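Local atomic coordinates of histidine-rich glycoprotein (Oryctolagus cuniculus, PDB entry 4CCV), a protein that binds heme, heparin, heparan sulfate, plasminogen, thrombospondin and divalent metal ions in plasma, acting as an adapter in coagulation, fibrinolysis, angiogenesis and immune clearance. Residues 12-17 and 52-57; 23-26 and 31-34; 62-65 and 69-72. One frame throughout, in Å; residues are numbered along the deposited sequence. Where two conformers were deposited one is given.

Interaction 1: 12-17 and 52-57; sequences EPFRKS and TNYYVD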
loop_
_atom_site.group_PDB
_atom_site.type_symbol
_atom_site.label_atom_id
_atom_site.label_comp_id
_atom_site.label_asym_id
_atom_site.label_seq_id
_atom_site.Cartn_x
_atom_site.Cartn_y
_atom_site.Cartn_z
ATOM N N GLU A 12 -10.929 2.724 -6.514
ATOM C CA GLU A 12 -11.311 3.680 -5.468
ATOM C C GLU A 12 -11.956 3.082 -4.210
ATOM O O GLU A 12 -11.736 3.579 -3.118
ATOM C CB GLU A 12 -12.207 4.793 -6.025
ATOM C CG GLU A 12 -12.553 5.876 -4.992
ATOM C CD GLU A 12 -13.916 5.681 -4.312
ATOM O OE1 GLU A 12 -14.500 4.565 -4.376
ATOM O OE2 GLU A 12 -14.428 6.664 -3.710
ATOM N N PRO A 13 -12.763 2.035 -4.343
ATOM C CA PRO A 13 -13.246 1.380 -3.121
ATOM C C PRO A 13 -12.161 0.720 -2.228
ATOM O O PRO A 13 -12.473 0.294 -1.106
ATOM C CB PRO A 13 -14.227 0.333 -3.661
ATOM C CG PRO A 13 -14.611 0.820 -5.022
ATOM C CD PRO A 13 -13.312 1.389 -5.536
ATOM N N PHE A 14 -10.903 0.661 -2.710
ATOM C CA PHE A 14 -9.807 0.072 -1.947
ATOM C C PHE A 14 -9.000 1.152 -1.256
ATOM O O PHE A 14 -8.067 0.846 -0.536
ATOM C CB PHE A 14 -8.970 -0.816 -2.854
ATOM C CG PHE A 14 -9.699 -2.065 -3.233
ATOM C CD1 PHE A 14 -9.655 -3.178 -2.409
ATOM C CD2 PHE A 14 -10.513 -2.086 -4.338
ATOM C CE1 PHE A 14 -10.359 -4.332 -2.750
ATOM C CE2 PHE A 14 -11.263 -3.208 -4.659
ATOM C CZ PHE A 14 -11.189 -4.335 -3.862
ATOM N N ARG A 15 -9.395 2.411 -1.426
ATOM C CA ARG A 15 -8.622 3.488 -0.848
ATOM C C ARG A 15 -8.606 3.450 0.660
ATOM O O ARG A 15 -7.565 3.605 1.277
ATOM C CB ARG A 15 -9.073 4.893 -1.315
ATOM C CG ARG A 15 -7.974 5.876 -0.929
ATOM C CD ARG A 15 -8.191 7.295 -1.458
ATOM N NE ARG A 15 -7.035 8.076 -1.018
ATOM C CZ ARG A 15 -5.981 8.375 -1.770
ATOM N NH1 ARG A 15 -5.930 8.031 -3.058
ATOM N NH2 ARG A 15 -4.990 9.064 -1.222
ATOM N N LYS A 16 -9.751 3.178 1.258
ATOM C CA LYS A 16 -9.837 3.110 2.698
ATOM C C LYS A 16 -9.007 1.936 3.254
ATOM O O LYS A 16 -8.432 2.010 4.369
ATOM C CB LYS A 16 -11.318 2.993 3.059
ATOM C CG LYS A 16 -11.618 2.593 4.479
ATOM C CD LYS A 16 -13.106 2.198 4.677
ATOM C CE LYS A 16 -13.496 0.899 3.909
ATOM N NZ LYS A 16 -12.701 -0.351 4.222
ATOM N N SER A 17 -8.988 0.849 2.486
ATOM C CA SER A 17 -8.219 -0.318 2.857
ATOM C C SER A 17 -6.709 0.059 2.884
ATOM O O SER A 17 -5.935 -0.416 3.751
ATOM C CB SER A 17 -8.524 -1.483 1.907
ATOM O OG SER A 17 -9.883 -1.989 2.019
ATOM N N THR A 52 -10.509 -15.325 -0.281
ATOM C CA THR A 52 -10.318 -14.397 -1.338
ATOM C C THR A 52 -9.274 -13.376 -0.842
ATOM O O THR A 52 -9.468 -12.726 0.179
ATOM C CB THR A 52 -11.677 -13.805 -1.726
ATOM O OG1 THR A 52 -12.422 -14.877 -2.299
ATOM C CG2 THR A 52 -11.534 -12.743 -2.804
ATOM N N ASN A 53 -8.148 -13.312 -1.534
ATOM C CA ASN A 53 -7.116 -12.317 -1.246
ATOM C C ASN A 53 -7.162 -11.162 -2.221
ATOM O O ASN A 53 -7.265 -11.367 -3.435
ATOM C CB ASN A 53 -5.744 -13.008 -1.240
ATOM C CG ASN A 53 -5.560 -13.914 -0.047
ATOM O OD1 ASN A 53 -5.917 -15.107 -0.036
ATOM N ND2 ASN A 53 -5.014 -13.370 0.966
ATOM N N TYR A 54 -7.086 -9.935 -1.713
ATOM C CA TYR A 54 -6.914 -8.734 -2.561
ATOM C C TYR A 54 -5.578 -8.154 -2.249
ATOM O O TYR A 54 -5.255 -7.982 -1.084
ATOM C CB TYR A 54 -7.977 -7.645 -2.290
ATOM C CG TYR A 54 -9.363 -8.044 -2.691
ATOM C CD1 TYR A 54 -10.138 -8.800 -1.832
ATOM C CD2 TYR A 54 -9.883 -7.713 -3.934
ATOM C CE1 TYR A 54 -11.417 -9.205 -2.186
ATOM C CE2 TYR A 54 -11.155 -8.123 -4.317
ATOM C CZ TYR A 54 -11.931 -8.853 -3.417
ATOM O OH TYR A 54 -13.179 -9.304 -3.729
ATOM N N TYR A 55 -4.806 -7.867 -3.290
ATOM C CA TYR A 55 -3.469 -7.301 -3.167
ATOM C C TYR A 55 -3.590 -5.881 -3.657
ATOM O O TYR A 55 -3.885 -5.622 -4.843
ATOM C CB TYR A 55 -2.416 -8.117 -3.942
ATOM C CG TYR A 55 -2.321 -9.542 -3.384
ATOM C CD1 TYR A 55 -1.488 -9.845 -2.309
ATOM C CD2 TYR A 55 -3.062 -10.577 -3.926
ATOM C CE1 TYR A 55 -1.407 -11.154 -1.809
ATOM C CE2 TYR A 55 -3.001 -11.878 -3.410
ATOM C CZ TYR A 55 -2.149 -12.164 -2.372
ATOM O OH TYR A 55 -2.110 -13.459 -1.822
ATOM N N VAL A 56 -3.534 -4.964 -2.699
ATOM C CA VAL A 56 -3.782 -3.564 -2.973
ATOM C C VAL A 56 -2.421 -2.920 -3.042
ATOM O O VAL A 56 -1.769 -2.854 -2.010
ATOM C CB VAL A 56 -4.584 -2.907 -1.858
ATOM C CG1 VAL A 56 -4.814 -1.426 -2.164
ATOM C CG2 VAL A 56 -5.929 -3.598 -1.718
ATOM N N ASP A 57 -2.021 -2.438 -4.231
ATOM C CA ASP A 57 -0.693 -1.840 -4.484
ATOM C C ASP A 57 -0.919 -0.345 -4.502
ATOM O O ASP A 57 -1.767 0.127 -5.245
ATOM C CB ASP A 57 -0.091 -2.241 -5.843
ATOM C CG ASP A 57 0.214 -3.741 -5.953
ATOM O OD1 ASP A 57 0.401 -4.314 -4.891
ATOM O OD2 ASP A 57 0.230 -4.346 -7.050
#
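F14, at the start of the helical region 15-27, packs against Y54 and V56, two residues that point the same way from strand 51-62. The outer part of the ring does most of the work: CE1 of F14 comes to 3.6 Å from CD2 of Y54, and CZ of F14 sits equally near that same carbon. One atom further in, CD1 of F14 meets the CG2 methyl of V56 at 3.8 Å. The two rings are neither stacked nor perpendicular; their planes are inclined by 38° and their centroids lie 5.3 Å apart, while the side chains as a whole cross at about a right angle. With chi1 of V56 at 179°, CG1 is anti to the backbone N and CG2 is anti to the carbonyl carbon, and it is CG2 that turns to the phenylalanine. All of this is apolar contact; F14 and V56 are buried and Y54 is partly exposed.

Behind this first shell, the turn carrying F14 is held by the backbone bond from R15 N to E12 O, 3.1 Å long. I8, V43 and L90 also touch F14, adding to its apolar surroundings. The strand is fixed by backbone bonds on both flanks: Y54 pairs with L81 and V56 with A79 in strand 73-84, while Y55 pairs with T44 in strand 35-47. The arrangement is that of the cystatin fold, in which an antiparallel sheet wraps around one long helix; here F14, by the start of the helix, packs onto the middle strand of the sheet in the second cystatin domain.

Interaction 2: 23-26 and 31-34; sequences EVYK and AYAS. With NAG (2-acetamido-2-deoxy-beta-D-glucopyranose), chain B.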
loop_
_atom_site.group_PDB
_atom_site.type_symbol
_atom_site.label_atom_id
_atom_site.label_comp_id
_atom_site.label_asym_id
_atom_site.label_seq_id
_atom_site.Cartn_x
_atom_site.Cartn_y
_atom_site.Cartn_z
ATOM N N GLU A 23 -1.829 2.730 8.224
ATOM C CA GLU A 23 -1.974 3.093 9.622
ATOM C C GLU A 23 -1.373 1.976 10.474
ATOM O O GLU A 23 -0.585 2.206 11.403
ATOM C CB GLU A 23 -3.480 3.326 9.920
ATOM C CG GLU A 23 -3.799 3.822 11.311
ATOM C CD GLU A 23 -5.285 3.831 11.660
ATOM O OE1 GLU A 23 -6.154 3.450 10.848
ATOM O OE2 GLU A 23 -5.583 4.203 12.795
ATOM N N VAL A 24 -1.734 0.749 10.121
ATOM C CA VAL A 24 -1.210 -0.431 10.844
ATOM C C VAL A 24 0.313 -0.550 10.644
ATOM O O VAL A 24 1.066 -0.796 11.582
ATOM C CB VAL A 24 -1.906 -1.704 10.363
ATOM C CG1 VAL A 24 -1.167 -2.913 10.902
ATOM C CG2 VAL A 24 -3.409 -1.752 10.798
ATOM N N TYR A 25 0.775 -0.384 9.409
ATOM C CA TYR A 25 2.192 -0.527 9.136
ATOM C C TYR A 25 3.031 0.451 9.962
ATOM O O TYR A 25 4.038 0.064 10.588
ATOM C CB TYR A 25 2.462 -0.361 7.611
ATOM C CG TYR A 25 3.893 -0.681 7.230
ATOM C CD1 TYR A 25 4.300 -1.976 6.948
ATOM C CD2 TYR A 25 4.826 0.330 7.094
ATOM C CE1 TYR A 25 5.601 -2.270 6.584
ATOM C CE2 TYR A 25 6.138 0.049 6.755
ATOM C CZ TYR A 25 6.527 -1.256 6.525
ATOM O OH TYR A 25 7.820 -1.509 6.110
ATOM N N LYS A 26 2.633 1.730 9.944
ATOM C CA LYS A 26 3.338 2.779 10.642
ATOM C C LYS A 26 3.306 2.601 12.133
ATOM O O LYS A 26 4.244 2.983 12.765
ATOM C CB LYS A 26 2.894 4.217 10.191
ATOM C CG LYS A 26 1.606 4.651 10.819
ATOM C CD LYS A 26 1.244 6.112 10.590
ATOM C CE LYS A 26 1.173 6.407 9.124
ATOM N NZ LYS A 26 0.784 7.837 9.015
ATOM N N ALA A 31 9.669 5.129 11.634
ATOM C CA ALA A 31 10.203 6.027 10.583
ATOM C C ALA A 31 9.100 6.420 9.597
ATOM O O ALA A 31 9.191 7.430 8.894
ATOM C CB ALA A 31 11.384 5.370 9.858
ATOM N N TYR A 32 8.043 5.607 9.587
ATOM C CA TYR A 32 6.855 5.850 8.796
ATOM C C TYR A 32 5.729 6.645 9.437
ATOM O O TYR A 32 4.688 6.789 8.807
ATOM C CB TYR A 32 6.284 4.513 8.317
ATOM C CG TYR A 32 7.115 3.811 7.256
ATOM C CD1 TYR A 32 8.223 3.054 7.579
ATOM C CD2 TYR A 32 6.736 3.877 5.934
ATOM C CE1 TYR A 32 8.951 2.387 6.582
ATOM C CE2 TYR A 32 7.449 3.259 4.938
ATOM C CZ TYR A 32 8.546 2.506 5.264
ATOM O OH TYR A 32 9.182 1.894 4.215
ATOM N N ALA A 33 5.937 7.250 10.594
ATOM C CA ALA A 33 4.849 7.944 11.313
ATOM C C ALA A 33 4.161 9.054 10.489
ATOM O O ALA A 33 2.980 9.301 10.671
ATOM C CB ALA A 33 5.371 8.501 12.641
ATOM N N SER A 34 4.904 9.758 9.623
ATOM C CA SER A 34 4.341 10.881 8.884
ATOM C C SER A 34 3.718 10.473 7.536
ATOM O O SER A 34 3.312 11.333 6.750
ATOM C CB SER A 34 5.444 11.919 8.588
ATOM O OG SER A 34 6.294 11.392 7.562
HETATM C C1 NAG B . 10.825 10.198 6.247
HETATM C C2 NAG B . 11.725 9.026 6.544
HETATM C C3 NAG B . 12.367 9.307 7.889
HETATM C C4 NAG B . 13.064 10.639 7.977
HETATM C C5 NAG B . 12.167 11.790 7.549
HETATM C C6 NAG B . 12.976 13.103 7.343
HETATM C C7 NAG B . 11.279 6.639 6.012
HETATM C C8 NAG B . 10.495 5.363 6.314
HETATM N N2 NAG B . 11.030 7.749 6.700
HETATM O O3 NAG B . 13.274 8.291 8.134
HETATM O O4 NAG B . 13.309 10.833 9.342
HETATM O O5 NAG B . 11.492 11.456 6.338
HETATM O O6 NAG B . 14.035 12.781 6.431
HETATM O O7 NAG B . 12.069 6.596 5.089
#
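Y25 and Y32 make the aromatic part of this contact, a T-shaped pair in which Y25 drives its edge into the face of Y32. The planes stand at 86° with centroids 4.9 Å apart. CE2 of Y25 is the leading atom, poised 3.5 Å above the plane of Y32 and over the middle of that ring. Y25 gets there with CG anti to the backbone N (chi1 -172°), which swings its ring off the helix toward the following turn.

On the opposite face of Y32 lies the sugar. The acetamido methyl C8 of NAG approaches CE1 of Y32 at 3.4 Å, shifted toward the rim, so the phenol is sandwiched between a tyrosine edge and a methyl group. C100 and V102 of strand 95-104 also touch Y32.

The polar contacts all end on backbone carbonyls. NZ of K26 donates to O of A33 at 3.1 Å, coming from well above the carbonyl plane, and it has a further, stronger partner in the carbonyl O of F35. The backbone places CB of K26 3.4 Å from O of Y32, and a bend at chi3 turns CE and NZ toward the carbonyls, with CE of K26 3.5 Å from O of Y32. On the sugar side, N2 of NAG donates a nearly straight bond to O of A31, 2.9 Å long with an angle of 168° at the hydrogen.

Taken together, the chemistry ties the end of helix 15-27 to the chain entering strand 35-47 through a lysine amine, probably charged, serving two carbonyls, and it holds the glycan's acetamido group by both its N-H and its methyl, making the first sugar part of the packed surface.

Interaction 3: 62-65 and 69-72; sequences NCSR and HRHP. With NAG (2-acetamido-2-deoxy-beta-D-glucopyranose), chain B; GSH (glutathione), chain C.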
loop_
_atom_site.group_PDB
_atom_site.type_symbol
_atom_site.label_atom_id
_atom_site.label_comp_id
_atom_site.label_asym_id
_atom_site.label_seq_id
_atom_site.Cartn_x
_atom_site.Cartn_y
_atom_site.Cartn_z
ATOM N N ASN A 62 6.235 10.503 2.204
ATOM C CA ASN A 62 6.798 10.788 3.509
ATOM C C ASN A 62 6.546 12.244 3.817
ATOM O O ASN A 62 7.330 13.123 3.384
ATOM C CB ASN A 62 8.310 10.524 3.474
ATOM C CG ASN A 62 8.957 10.709 4.814
ATOM O OD1 ASN A 62 8.432 11.401 5.674
ATOM N ND2 ASN A 62 10.116 10.102 5.001
ATOM N N CYS A 63 5.463 12.531 4.533
ATOM C CA CYS A 63 5.062 13.940 4.673
ATOM C C CYS A 63 6.021 14.770 5.516
ATOM O O CYS A 63 5.971 16.017 5.456
ATOM C CB CYS A 63 3.642 14.090 5.202
ATOM S SG CYS A 63 2.468 13.292 4.061
ATOM N N SER A 64 6.898 14.143 6.299
ATOM C CA SER A 64 7.848 14.977 7.032
ATOM C C SER A 64 8.841 15.634 6.032
ATOM O O SER A 64 9.376 16.747 6.289
ATOM C CB SER A 64 8.544 14.223 8.144
ATOM O OG SER A 64 9.574 13.430 7.650
ATOM N N ARG A 65 9.048 14.971 4.894
ATOM C CA ARG A 65 9.842 15.570 3.814
ATOM C C ARG A 65 9.127 16.665 3.013
ATOM O O ARG A 65 9.733 17.244 2.153
ATOM C CB ARG A 65 10.426 14.517 2.907
ATOM C CG ARG A 65 11.634 13.873 3.571
ATOM C CD ARG A 65 11.894 12.540 2.983
ATOM N NE ARG A 65 13.111 11.915 3.487
ATOM C CZ ARG A 65 14.226 11.750 2.786
ATOM N NH1 ARG A 65 14.337 12.233 1.556
ATOM N NH2 ARG A 65 15.247 11.105 3.334
ATOM N N HIS A 69 12.026 22.135 3.055
ATOM C CA HIS A 69 12.649 21.942 1.715
ATOM C C HIS A 69 13.489 20.679 1.666
ATOM O O HIS A 69 14.560 20.637 1.030
ATOM C CB HIS A 69 13.503 23.141 1.336
ATOM C CG HIS A 69 12.877 24.445 1.704
ATOM N ND1 HIS A 69 11.750 24.926 1.070
ATOM C CD2 HIS A 69 13.154 25.313 2.708
ATOM C CE1 HIS A 69 11.396 26.066 1.634
ATOM N NE2 HIS A 69 12.215 26.311 2.643
ATOM N N ARG A 70 12.994 19.633 2.343
ATOM C CA ARG A 70 13.752 18.389 2.435
ATOM C C ARG A 70 13.835 17.675 1.095
ATOM O O ARG A 70 13.081 17.968 0.197
ATOM C CB ARG A 70 13.112 17.475 3.477
ATOM C CG ARG A 70 13.473 17.902 4.876
ATOM C CD ARG A 70 12.585 17.219 5.908
ATOM N NE ARG A 70 13.090 17.564 7.224
ATOM C CZ ARG A 70 12.372 17.697 8.337
ATOM N NH1 ARG A 70 11.068 17.531 8.318
ATOM N NH2 ARG A 70 12.980 18.086 9.471
ATOM N N HIS A 71 14.722 16.694 0.980
ATOM C CA HIS A 71 14.742 15.828 -0.188
ATOM C C HIS A 71 13.381 15.078 -0.286
ATOM O O HIS A 71 12.924 14.503 0.696
ATOM C CB HIS A 71 15.899 14.857 -0.070
ATOM C CG HIS A 71 17.237 15.525 -0.254
ATOM N ND1 HIS A 71 18.264 15.489 0.679
ATOM C CD2 HIS A 71 17.717 16.204 -1.305
ATOM C CE1 HIS A 71 19.315 16.136 0.207
ATOM N NE2 HIS A 71 19.014 16.567 -1.008
ATOM N N PRO A 72 12.766 15.078 -1.481
ATOM C CA PRO A 72 11.532 14.330 -1.711
ATOM C C PRO A 72 11.686 12.813 -1.471
ATOM O O PRO A 72 12.801 12.259 -1.597
ATOM C CB PRO A 72 11.197 14.652 -3.190
ATOM C CG PRO A 72 11.923 15.875 -3.523
ATOM C CD PRO A 72 13.127 15.934 -2.629
HETATM C C1 NAG B . 10.825 10.198 6.247
HETATM C C2 NAG B . 11.725 9.026 6.544
HETATM C C3 NAG B . 12.367 9.307 7.889
HETATM C C4 NAG B . 13.064 10.639 7.977
HETATM C C5 NAG B . 12.167 11.790 7.549
HETATM C C6 NAG B . 12.976 13.103 7.343
HETATM C C7 NAG B . 11.279 6.639 6.012
HETATM C C8 NAG B . 10.495 5.363 6.314
HETATM N N2 NAG B . 11.030 7.749 6.700
HETATM O O3 NAG B . 13.274 8.291 8.134
HETATM O O4 NAG B . 13.309 10.833 9.342
HETATM O O5 NAG B . 11.492 11.456 6.338
HETATM O O6 NAG B . 14.035 12.781 6.431
HETATM O O7 NAG B . 12.069 6.596 5.089
HETATM N N1 GSH C . 0.922 14.097 -2.531
HETATM C CA1 GSH C . -0.473 14.133 -2.155
HETATM C C1 GSH C . -0.924 15.589 -2.201
HETATM O O11 GSH C . -0.764 16.209 -3.291
HETATM O O12 GSH C . -1.413 16.186 -1.227
HETATM C CB1 GSH C . -0.509 13.305 -0.877
HETATM C CG1 GSH C . -1.499 13.823 0.151
HETATM C CD1 GSH C . -0.876 14.708 1.207
HETATM O OE1 GSH C . -1.555 14.861 2.177
HETATM N N2 GSH C . 0.351 15.296 1.166
HETATM C CA2 GSH C . 0.791 16.078 2.331
HETATM C C2 GSH C . 0.166 17.455 2.490
HETATM O O2 GSH C . 0.257 17.982 3.596
HETATM C CB2 GSH C . 2.305 16.185 2.315
HETATM S SG2 GSH C . 2.958 14.491 2.139
HETATM N N3 GSH C . -0.396 18.046 1.412
HETATM C CA3 GSH C . -0.841 19.449 1.336
HETATM C C3 GSH C . -1.693 19.897 2.506
HETATM O O31 GSH C . -2.758 19.277 2.735
HETATM O O32 GSH C . -1.296 20.867 3.205
HETATM O O HOH W 1 10.424 19.068 0.168
#
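R65 and R70 each give a guanidinium NH1 to a backbone carbonyl of the other segment, so the two arms of the loop are tied reciprocally. NH1 of R70 donates to O of S64 at 2.8 Å, a fairly straight bond (162°); the oxygen lies in the guanidinium plane of R70, while the donor stands above the carbonyl plane of S64. NH1 of R65 reaches O of H71, also at 2.8 Å but more bent (143°), with the oxygen tilted from its guanidinium plane. Both arginines are extended from CG to NE, carrying NH1 to the carbonyl of the other segment; NH2 of R65 also forms a salt bridge with E106. A water donates to O of R65 and O of R70, bridging the backbones.

The glycan comes next. ND2 of N62 is bonded covalently to C1 of NAG, and NE of R65 makes weak bonds to O6 and O5 of that sugar. OG of S64 donates to OD1 of N62 at 3.1 Å, steadying the linking amide. On the neighbouring residue, SG of C63 is joined to SG2 of glutathione by a mixed disulfide, modelled at a stretched 2.3 Å.

In the packing, CG of R65 lies 3.9 Å from CB of R70, and CB of H71 is 3.5 Å from NH1 of R65. The segments belong to the connection between strands 51-62 and 73-84 of the cystatin domain, with N62 closing the first strand, here carrying an N-glycan and an S-glutathionylated cysteine side by side.

Overall arrangement
All three interactions belong to the second cystatin domain, and they are spread along its elongated helix-and-sheet body. Interactions 1 and 2 share helix 15-27, one at its start and one near its end, with centres about 18 Å apart; the chain between 12-17 and 52-57 includes both segments of interaction 2. Interaction 3 follows later in sequence, about 26 Å from interaction 1 between centres and across the middle of the chain from it. Interactions 2 and 3, about 15 Å apart by centres, meet directly through S34 and the 62-64 turn and share one NAG. The domain thus has a buried hydrophobic helix-sheet contact on one side of its centre and a glycan- and glutathione-bearing surface on the other.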